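Local coordinates for protein leucine aminopeptidase 2 (PDB 2XQ0) that cleaves amino-terminal residues from peptides, preferably di- and tripeptides, as a zinc-dependent M1-family aminopeptidase, and also has low epoxide hydrolase activity, at residues Arg222-Thr227 and Gly260-Val266; Leu404-Glu409 and Tyr439-Lys443; Lys565-Lys571 and Leu598-Val602. All blocks are in the same frame, centred on the assembly; numbering follows the deposited sequence.

Contact 1 (Arg222-Thr227 and Gly260-Val266)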
loop_
_atom_site.group_PDB
_atom_site.type_symbol
_atom_site.label_atom_id
_atom_site.label_comp_id
_atom_site.label_asym_id
_atom_site.label_seq_id
_atom_site.Cartn_x
_atom_site.Cartn_y
_atom_site.Cartn_z
ATOM N N ARG A 222 -7.562 -20.862 8.639
ATOM C CA ARG A 222 -6.321 -20.856 7.881
ATOM C C ARG A 222 -5.570 -19.544 8.073
ATOM O O ARG A 222 -4.818 -19.127 7.200
ATOM C CB ARG A 222 -6.571 -21.134 6.393
ATOM C CG ARG A 222 -7.586 -20.204 5.785
ATOM C CD ARG A 222 -7.926 -20.564 4.341
ATOM N NE ARG A 222 -9.283 -20.121 4.018
ATOM C CZ ARG A 222 -9.816 -20.169 2.806
ATOM N NH1 ARG A 222 -9.111 -20.638 1.786
ATOM N NH2 ARG A 222 -11.055 -19.749 2.618
ATOM N N SER A 223 -5.748 -18.931 9.239
ATOM C CA SER A 223 -5.186 -17.610 9.494
ATOM C C SER A 223 -4.621 -17.453 10.897
ATOM O O SER A 223 -5.236 -17.833 11.873
ATOM C CB SER A 223 -6.238 -16.532 9.244
ATOM O OG SER A 223 -6.629 -16.522 7.885
ATOM N N THR A 224 -3.449 -16.851 10.983
ATOM C CA THR A 224 -2.824 -16.618 12.268
ATOM C C THR A 224 -2.375 -15.180 12.298
ATOM O O THR A 224 -1.938 -14.654 11.287
ATOM C CB THR A 224 -1.596 -17.512 12.410
ATOM O OG1 THR A 224 -1.982 -18.884 12.204
ATOM C CG2 THR A 224 -0.951 -17.342 13.771
ATOM N N VAL A 225 -2.476 -14.529 13.443
ATOM C CA VAL A 225 -1.884 -13.199 13.560
ATOM C C VAL A 225 -0.576 -13.243 14.360
ATOM O O VAL A 225 -0.461 -14.001 15.329
ATOM C CB VAL A 225 -2.875 -12.173 14.162
ATOM C CG1 VAL A 225 -3.282 -12.571 15.591
ATOM C CG2 VAL A 225 -2.256 -10.767 14.154
ATOM N N TYR A 226 0.405 -12.445 13.931
ATOM C CA TYR A 226 1.709 -12.336 14.583
ATOM C C TYR A 226 1.881 -10.904 15.069
ATOM O O TYR A 226 1.512 -9.979 14.371
ATOM C CB TYR A 226 2.834 -12.685 13.605
ATOM C CG TYR A 226 2.854 -14.132 13.208
ATOM C CD1 TYR A 226 3.643 -15.041 13.896
ATOM C CD2 TYR A 226 2.080 -14.600 12.141
ATOM C CE1 TYR A 226 3.661 -16.379 13.550
ATOM C CE2 TYR A 226 2.097 -15.942 11.784
ATOM C CZ TYR A 226 2.891 -16.823 12.497
ATOM O OH TYR A 226 2.926 -18.163 12.170
ATOM N N THR A 227 2.396 -10.721 16.282
ATOM C CA THR A 227 2.676 -9.382 16.785
ATOM C C THR A 227 3.427 -9.458 18.106
ATOM O O THR A 227 3.767 -10.546 18.564
ATOM C CB THR A 227 1.405 -8.515 16.957
ATOM O OG1 THR A 227 1.778 -7.164 17.278
ATOM C CG2 THR A 227 0.509 -9.064 18.043
ATOM N N GLY A 260 -2.618 -21.118 0.381
ATOM C CA GLY A 260 -2.577 -21.880 1.616
ATOM C C GLY A 260 -3.066 -21.066 2.807
ATOM O O GLY A 260 -4.263 -20.951 3.050
ATOM N N THR A 261 -2.136 -20.498 3.565
ATOM C CA THR A 261 -2.522 -19.721 4.726
ATOM C C THR A 261 -2.692 -18.266 4.323
ATOM O O THR A 261 -2.135 -17.822 3.320
ATOM C CB THR A 261 -1.453 -19.803 5.811
ATOM O OG1 THR A 261 -0.211 -19.333 5.273
ATOM C CG2 THR A 261 -1.290 -21.250 6.284
ATOM N N TYR A 262 -3.502 -17.550 5.091
ATOM C CA TYR A 262 -3.548 -16.095 5.025
ATOM C C TYR A 262 -3.255 -15.517 6.415
ATOM O O TYR A 262 -4.137 -15.462 7.281
ATOM C CB TYR A 262 -4.896 -15.578 4.522
ATOM C CG TYR A 262 -4.841 -14.074 4.388
ATOM C CD1 TYR A 262 -4.300 -13.479 3.246
ATOM C CD2 TYR A 262 -5.229 -13.250 5.430
ATOM C CE1 TYR A 262 -4.220 -12.093 3.138
ATOM C CE2 TYR A 262 -5.142 -11.859 5.331
ATOM C CZ TYR A 262 -4.640 -11.294 4.189
ATOM O OH TYR A 262 -4.547 -9.920 4.101
ATOM N N ASP A 263 -2.010 -15.099 6.633
ATOM C CA ASP A 263 -1.591 -14.654 7.953
ATOM C C ASP A 263 -1.376 -13.155 7.943
ATOM O O ASP A 263 -1.163 -12.566 6.892
ATOM C CB ASP A 263 -0.291 -15.352 8.357
ATOM C CG ASP A 263 -0.477 -16.841 8.601
ATOM O OD1 ASP A 263 -1.634 -17.305 8.781
ATOM O OD2 ASP A 263 0.549 -17.545 8.642
ATOM N N ILE A 264 -1.431 -12.549 9.125
ATOM C CA ILE A 264 -1.229 -11.114 9.278
ATOM C C ILE A 264 -0.147 -10.817 10.323
ATOM O O ILE A 264 -0.201 -11.337 11.429
ATOM C CB ILE A 264 -2.538 -10.435 9.687
ATOM C CG1 ILE A 264 -3.619 -10.703 8.637
ATOM C CG2 ILE A 264 -2.322 -8.904 9.929
ATOM C CD1 ILE A 264 -5.011 -10.328 9.087
ATOM N N LEU A 265 0.840 -9.994 9.959
ATOM C CA LEU A 265 1.816 -9.474 10.914
ATOM C C LEU A 265 1.398 -8.070 11.302
ATOM O O LEU A 265 1.341 -7.199 10.443
ATOM C CB LEU A 265 3.223 -9.404 10.286
ATOM C CG LEU A 265 4.272 -8.640 11.105
ATOM C CD1 LEU A 265 4.551 -9.357 12.392
ATOM C CD2 LEU A 265 5.590 -8.439 10.315
ATOM N N VAL A 266 1.089 -7.844 12.581
ATOM C CA VAL A 266 0.748 -6.501 13.031
ATOM C C VAL A 266 2.037 -5.877 13.511
ATOM O O VAL A 266 2.587 -6.265 14.544
ATOM C CB VAL A 266 -0.335 -6.473 14.135
ATOM C CG1 VAL A 266 -0.503 -5.061 14.655
ATOM C CG2 VAL A 266 -1.677 -6.996 13.583
HETATM O O HOH W 1 -6.288 -21.872 1.883
HETATM O O HOH W 2 -1.989 -19.658 9.610
HETATM O O HOH W 3 1.089 -19.409 10.272
#

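Contact 2 (Leu404-Glu409 and Tyr439-Lys443)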
loop_
_atom_site.group_PDB
_atom_site.type_symbol
_atom_site.label_atom_id
_atom_site.label_comp_id
_atom_site.label_asym_id
_atom_site.label_seq_id
_atom_site.Cartn_x
_atom_site.Cartn_y
_atom_site.Cartn_z
ATOM N N LEU A 404 -21.009 -3.016 -19.355
ATOM C CA LEU A 404 -21.035 -4.391 -19.840
ATOM C C LEU A 404 -22.220 -5.193 -19.310
ATOM O O LEU A 404 -22.409 -6.353 -19.689
ATOM C CB LEU A 404 -19.726 -5.106 -19.504
ATOM C CG LEU A 404 -18.555 -4.704 -20.401
ATOM C CD1 LEU A 404 -17.234 -4.932 -19.691
ATOM C CD2 LEU A 404 -18.612 -5.458 -21.723
ATOM N N GLY A 405 -23.007 -4.590 -18.427
ATOM C CA GLY A 405 -24.198 -5.255 -17.916
ATOM C C GLY A 405 -24.247 -5.586 -16.433
ATOM O O GLY A 405 -25.158 -6.283 -15.981
ATOM N N GLY A 406 -23.280 -5.111 -15.655
ATOM C CA GLY A 406 -23.370 -5.289 -14.217
ATOM C C GLY A 406 -22.488 -6.398 -13.685
ATOM O O GLY A 406 -21.753 -7.044 -14.438
ATOM N N LYS A 407 -22.550 -6.614 -12.375
ATOM C CA LYS A 407 -21.649 -7.557 -11.711
ATOM C C LYS A 407 -21.759 -8.950 -12.311
ATOM O O LYS A 407 -20.750 -9.639 -12.508
ATOM C CB LYS A 407 -21.932 -7.618 -10.206
ATOM C CG LYS A 407 -21.512 -6.373 -9.449
ATOM C CD LYS A 407 -22.073 -6.352 -8.037
ATOM C CE LYS A 407 -23.480 -5.769 -8.023
ATOM N NZ LYS A 407 -24.081 -5.976 -6.687
ATOM N N ALA A 408 -22.984 -9.363 -12.599
ATOM C CA ALA A 408 -23.228 -10.721 -13.064
ATOM C C ALA A 408 -22.568 -10.969 -14.408
ATOM O O ALA A 408 -22.045 -12.058 -14.657
ATOM C CB ALA A 408 -24.718 -10.994 -13.145
ATOM N N GLU A 409 -22.593 -9.957 -15.267
ATOM C CA GLU A 409 -21.997 -10.053 -16.603
ATOM C C GLU A 409 -20.470 -9.933 -16.577
ATOM O O GLU A 409 -19.768 -10.445 -17.460
ATOM C CB GLU A 409 -22.559 -8.945 -17.502
ATOM C CG GLU A 409 -24.035 -9.088 -17.815
ATOM C CD GLU A 409 -24.326 -10.303 -18.679
ATOM O OE1 GLU A 409 -25.161 -11.135 -18.268
ATOM O OE2 GLU A 409 -23.715 -10.433 -19.764
ATOM N N TYR A 439 -15.396 -10.696 -24.776
ATOM C CA TYR A 439 -16.718 -10.165 -25.092
ATOM C C TYR A 439 -16.934 -9.897 -26.593
ATOM O O TYR A 439 -17.129 -8.744 -27.000
ATOM C CB TYR A 439 -16.954 -8.863 -24.319
ATOM C CG TYR A 439 -17.098 -9.002 -22.815
ATOM C CD1 TYR A 439 -18.263 -9.507 -22.250
ATOM C CD2 TYR A 439 -16.085 -8.591 -21.964
ATOM C CE1 TYR A 439 -18.409 -9.620 -20.872
ATOM C CE2 TYR A 439 -16.223 -8.689 -20.583
ATOM C CZ TYR A 439 -17.386 -9.204 -20.046
ATOM O OH TYR A 439 -17.522 -9.310 -18.681
ATOM N N PRO A 440 -16.903 -10.956 -27.423
ATOM C CA PRO A 440 -17.127 -10.808 -28.869
ATOM C C PRO A 440 -18.462 -10.147 -29.171
ATOM O O PRO A 440 -18.546 -9.315 -30.076
ATOM C CB PRO A 440 -17.146 -12.250 -29.375
ATOM C CG PRO A 440 -16.406 -13.034 -28.349
ATOM C CD PRO A 440 -16.691 -12.361 -27.037
ATOM N N GLU A 441 -19.495 -10.514 -28.424
ATOM C CA GLU A 441 -20.828 -9.989 -28.686
ATOM C C GLU A 441 -20.964 -8.536 -28.254
ATOM O O GLU A 441 -21.908 -7.857 -28.641
ATOM C CB GLU A 441 -21.898 -10.852 -28.011
ATOM C CG GLU A 441 -22.065 -12.231 -28.649
ATOM C CD GLU A 441 -23.386 -12.904 -28.296
ATOM O OE1 GLU A 441 -24.407 -12.196 -28.146
ATOM O OE2 GLU A 441 -23.405 -14.149 -28.181
ATOM N N LYS A 442 -20.014 -8.055 -27.459
ATOM C CA LYS A 442 -20.117 -6.704 -26.907
ATOM C C LYS A 442 -19.070 -5.747 -27.474
ATOM O O LYS A 442 -18.707 -4.757 -26.841
ATOM C CB LYS A 442 -20.053 -6.739 -25.370
ATOM C CG LYS A 442 -21.216 -7.480 -24.722
ATOM C CD LYS A 442 -21.284 -7.213 -23.219
ATOM C CE LYS A 442 -22.660 -7.548 -22.649
ATOM N NZ LYS A 442 -22.848 -9.013 -22.469
ATOM N N LYS A 443 -18.601 -6.041 -28.681
ATOM C CA LYS A 443 -17.538 -5.255 -29.298
ATOM C C LYS A 443 -17.900 -3.774 -29.458
ATOM O O LYS A 443 -17.046 -2.900 -29.320
ATOM C CB LYS A 443 -17.145 -5.867 -30.643
ATOM C CG LYS A 443 -16.317 -4.961 -31.530
ATOM C CD LYS A 443 -14.837 -5.249 -31.395
ATOM C CE LYS A 443 -14.152 -5.137 -32.756
ATOM N NZ LYS A 443 -14.428 -3.827 -33.401
#

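Contact 3 (Lys565-Lys571 and Leu598-Val602)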
loop_
_atom_site.group_PDB
_atom_site.type_symbol
_atom_site.label_atom_id
_atom_site.label_comp_id
_atom_site.label_asym_id
_atom_site.label_seq_id
_atom_site.Cartn_x
_atom_site.Cartn_y
_atom_site.Cartn_z
ATOM N N LYS A 565 -7.223 17.349 13.553
ATOM C CA LYS A 565 -7.240 18.265 12.418
ATOM C C LYS A 565 -8.358 19.304 12.548
ATOM O O LYS A 565 -8.148 20.495 12.296
ATOM C CB LYS A 565 -7.367 17.489 11.107
ATOM C CG LYS A 565 -7.290 18.353 9.862
ATOM C CD LYS A 565 -7.625 17.533 8.628
ATOM C CE LYS A 565 -7.437 18.330 7.361
ATOM N NZ LYS A 565 -7.886 17.584 6.150
ATOM N N PHE A 566 -9.550 18.872 12.949
ATOM C CA PHE A 566 -10.608 19.851 13.187
ATOM C C PHE A 566 -10.165 20.842 14.249
ATOM O O PHE A 566 -10.411 22.042 14.128
ATOM C CB PHE A 566 -11.908 19.210 13.633
ATOM C CG PHE A 566 -12.954 20.213 14.036
ATOM C CD1 PHE A 566 -13.626 20.958 13.070
ATOM C CD2 PHE A 566 -13.258 20.424 15.373
ATOM C CE1 PHE A 566 -14.599 21.887 13.434
ATOM C CE2 PHE A 566 -14.231 21.353 15.745
ATOM C CZ PHE A 566 -14.899 22.085 14.772
ATOM N N GLN A 567 -9.516 20.329 15.293
ATOM C CA GLN A 567 -9.031 21.166 16.377
ATOM C C GLN A 567 -8.054 22.209 15.852
ATOM O O GLN A 567 -8.058 23.357 16.308
ATOM C CB GLN A 567 -8.387 20.316 17.475
ATOM C CG GLN A 567 -9.396 19.648 18.399
ATOM C CD GLN A 567 -8.745 18.725 19.409
ATOM O OE1 GLN A 567 -7.521 18.604 19.458
ATOM N NE2 GLN A 567 -9.562 18.062 20.218
ATOM N N ILE A 568 -7.233 21.813 14.882
ATOM C CA ILE A 568 -6.243 22.719 14.297
ATOM C C ILE A 568 -6.910 23.759 13.395
ATOM O O ILE A 568 -6.628 24.951 13.489
ATOM C CB ILE A 568 -5.169 21.952 13.492
ATOM C CG1 ILE A 568 -4.375 21.013 14.409
ATOM C CG2 ILE A 568 -4.239 22.922 12.781
ATOM C CD1 ILE A 568 -3.808 21.695 15.636
ATOM N N PHE A 569 -7.793 23.289 12.520
ATOM C CA PHE A 569 -8.560 24.162 11.635
ATOM C C PHE A 569 -9.351 25.200 12.432
ATOM O O PHE A 569 -9.636 26.296 11.941
ATOM C CB PHE A 569 -9.495 23.327 10.748
ATOM C CG PHE A 569 -8.938 23.039 9.381
ATOM C CD1 PHE A 569 -7.949 22.078 9.206
ATOM C CD2 PHE A 569 -9.401 23.731 8.268
ATOM C CE1 PHE A 569 -7.436 21.811 7.947
ATOM C CE2 PHE A 569 -8.889 23.469 7.006
ATOM C CZ PHE A 569 -7.904 22.512 6.844
ATOM N N ALA A 570 -9.690 24.838 13.669
ATOM C CA ALA A 570 -10.384 25.725 14.592
ATOM C C ALA A 570 -9.402 26.451 15.512
ATOM O O ALA A 570 -9.800 27.249 16.358
ATOM C CB ALA A 570 -11.411 24.943 15.412
ATOM N N LYS A 571 -8.118 26.167 15.341
ATOM C CA LYS A 571 -7.084 26.823 16.130
ATOM C C LYS A 571 -7.423 26.868 17.625
ATOM O O LYS A 571 -7.311 27.917 18.266
ATOM C CB LYS A 571 -6.822 28.239 15.599
ATOM C CG LYS A 571 -6.299 28.282 14.170
ATOM C CD LYS A 571 -6.036 29.713 13.718
ATOM C CE LYS A 571 -5.366 29.743 12.354
ATOM N NZ LYS A 571 -6.195 29.042 11.332
ATOM N N LEU A 598 -0.088 20.059 9.695
ATOM C CA LEU A 598 -1.079 20.710 10.545
ATOM C C LEU A 598 -0.445 21.451 11.733
ATOM O O LEU A 598 -0.689 22.645 11.931
ATOM C CB LEU A 598 -2.121 19.694 11.028
ATOM C CG LEU A 598 -3.282 19.418 10.067
ATOM C CD1 LEU A 598 -4.139 20.668 9.903
ATOM C CD2 LEU A 598 -2.803 18.917 8.707
ATOM N N LEU A 599 0.372 20.750 12.514
ATOM C CA LEU A 599 0.981 21.351 13.700
ATOM C C LEU A 599 1.911 22.520 13.350
ATOM O O LEU A 599 2.022 23.477 14.117
ATOM C CB LEU A 599 1.721 20.300 14.547
ATOM C CG LEU A 599 2.113 20.764 15.958
ATOM C CD1 LEU A 599 0.876 21.141 16.793
ATOM C CD2 LEU A 599 2.977 19.723 16.677
ATOM N N ASN A 600 2.572 22.447 12.195
ATOM C CA ASN A 600 3.449 23.533 11.764
ATOM C C ASN A 600 2.692 24.804 11.369
ATOM O O ASN A 600 3.231 25.909 11.457
ATOM C CB ASN A 600 4.366 23.092 10.620
ATOM C CG ASN A 600 5.454 24.113 10.323
ATOM O OD1 ASN A 600 5.415 24.802 9.304
ATOM N ND2 ASN A 600 6.424 24.220 11.221
ATOM N N SER A 601 1.442 24.649 10.942
ATOM C CA SER A 601 0.641 25.800 10.528
ATOM C C SER A 601 -0.008 26.535 11.700
ATOM O O SER A 601 -0.643 27.565 11.502
ATOM C CB SER A 601 -0.420 25.401 9.500
ATOM O OG SER A 601 -1.484 24.678 10.098
ATOM N N VAL A 602 0.150 26.014 12.915
ATOM C CA VAL A 602 -0.380 26.681 14.106
ATOM C C VAL A 602 0.680 26.951 15.180
ATOM O O VAL A 602 0.533 27.868 15.991
ATOM C CB VAL A 602 -1.570 25.911 14.720
ATOM C CG1 VAL A 602 -2.760 25.936 13.769
ATOM C CG2 VAL A 602 -1.169 24.485 15.072
#

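Contact 1 (Arg222-Thr227 and Gly260-Val266)
Asp-263 reaches across to Thr-224 and Tyr-226, and its side chain can be followed atom by atom. CB lies 3.4 Å from Thr-224 O. CG is set anti to its own carbonyl carbon (chi1 -68°), which brings the carboxylate close to Thr-224. OD1 accepts from Thr-224 N at 2.9 Å, a bent bond met from 46° above the carboxylate plane; a water links the same oxygen to Thr-224 OG1. OD2 lies at the edge of the Tyr-226 ring, 3.9 Å from its CE2, and a second water joins it to Tyr-226 OH. An alanine here would remove both oxygens, and Thr-224 N would probably lose its acceptor and the two waters their common support.

Tyr-262 N donates to Arg-222 O; at the next step Thr-224 N is 4.0 Å from Tyr-262 O and bonds to the Asp-263 carboxylate instead, after which the regular alternation resumes: Thr-224 O accepts from Ile-264 N, Tyr-226 N gives to Ile-264 O, and Tyr-226 O receives Val-266 N. Strands 223-227 and 264-266 are inner strands of the mixed sheet in the thermolysin-like catalytic domain of M1 peptidases, and helices 229-239 and 243-253 lie between them in sequence, as in a beta-alpha-beta crossover. Ser-223 OG donates to Tyr-262 O at 2.8 Å, in the carbonyl plane on a lone pair. Tyr-262 OH is hydrogen-bonded to Thr-282 OG1, and its side chain touches Glu-302, the catalytic proton acceptor. At the far end Thr-227 OG1 grips Val-266 O at 3.0 Å, while Val-225 CG2 meets Val-266 CG2.

Contact 2 (Leu404-Glu409 and Tyr439-Lys443)
Leu-404 and Tyr-439 both hold CG anti to the carbonyl carbon (chi1 -76° and -68°), and these torsions bring the leucine methyls against the tyrosine ring. Leu-404 CD2 sits almost on the ring normal, 3.9 Å from the centroid of Tyr-439, a CH-pi contact over the face, while CD1 touches CE2 nearer the rim. The same CD2 packs against Lys-442 CD at 3.5 Å, so one methyl touches both the aromatic face and the aliphatic chain of Lys-442. At the edge of the same ring, Tyr-439 OH donates to Glu-409 O at 2.8 Å, tilted 32° from the carbonyl plane. Lys-442 runs extended past Leu-404 and bends only at its last torsion, which brings NZ within 3.2 Å of Glu-409 OE2 in a salt bridge, met on the anti side and somewhat out of the carboxylate plane.

Gly-405 closes the preceding helix in a Schellman motif and Gly-406 occupies the N-cap position of helix 407-420; this short turn between helices meets the connection between helices 428-438 and 443-447. Phe-410 adds to the packing on Leu-404 and Tyr-439. Leu-404 O, buried here without a polar partner, lies 3.2 Å from Lys-442 CE; the nearby ammonium may ease that burial electrostatically, though its bond goes to the glutamate.

Contact 3 (Lys565-Lys571 and Leu598-Val602)
Ile-568, Leu-598 and Val-602 carry an apolar contact between the late turns of two helices. Ile-568 CG2, which stands anti to the backbone N, is the shared point: it meets Leu-598 CD1 at 3.7 Å and Val-602 CG1 at 3.5 Å, the latter tighter than an ordinary carbon contact. The other arm of the isoleucine takes part as well, its CD1 lying 3.9 Å from Val-602 CG2, so both methyls of the valine are engaged by one residue.

Leu-598 CD1 serves several neighbours at once. Besides Ile-568 it touches the aliphatic part of Lys-565 at CG, 3.9 Å away, and the obliquely placed ring of Phe-569 at CE1, at 4.0 Å. The lysine chain is fully extended, which puts its ammonium past the leucine, in a weak, long ion pair with Glu-516.

The hydrogen bonds of the two segments here are local. Ser-601 OG bonds back to Leu-598 O at 2.9 Å, and Ser-601 N uses the same oxygen, so two donors grip this carbonyl in the last part of helix 589-600. On the other side, Lys-571 ends its helix in a Schellman motif with positive phi (46°).

In the helical C-terminal domain characteristic of the leukotriene A4 hydrolase family, the contact joins the late turns of helices 557-569 and 589-600. Tyr-576 of the intervening helix 576-582 touches Ile-568, Lys-571 and Val-602, while Phe-566 faces the other way, onto helix 537-546.

Followed from the N terminus, the chain makes the three contacts strictly in series, with neither nesting nor crossing. Contact 1 closes first, around 32 residues that hold two helices, and pairs neighbouring strands of the five-stranded sheet beside the catalytic centre. The chain then passes through the zinc-binding helices before contact 2 shuts a mainly helical excursion far from the annotated sites. Contact 3 comes last, closing a helical loop in the C-terminal domain. Their centres lie about 37 Å (contacts 1 and 2), 38 Å (1 and 3) and 49 Å (2 and 3) apart, and none touches another. The parts tied are adjacent sheet strands, the turns flanking helices 407-420 and 428-438, and helices 557-569 and 589-600.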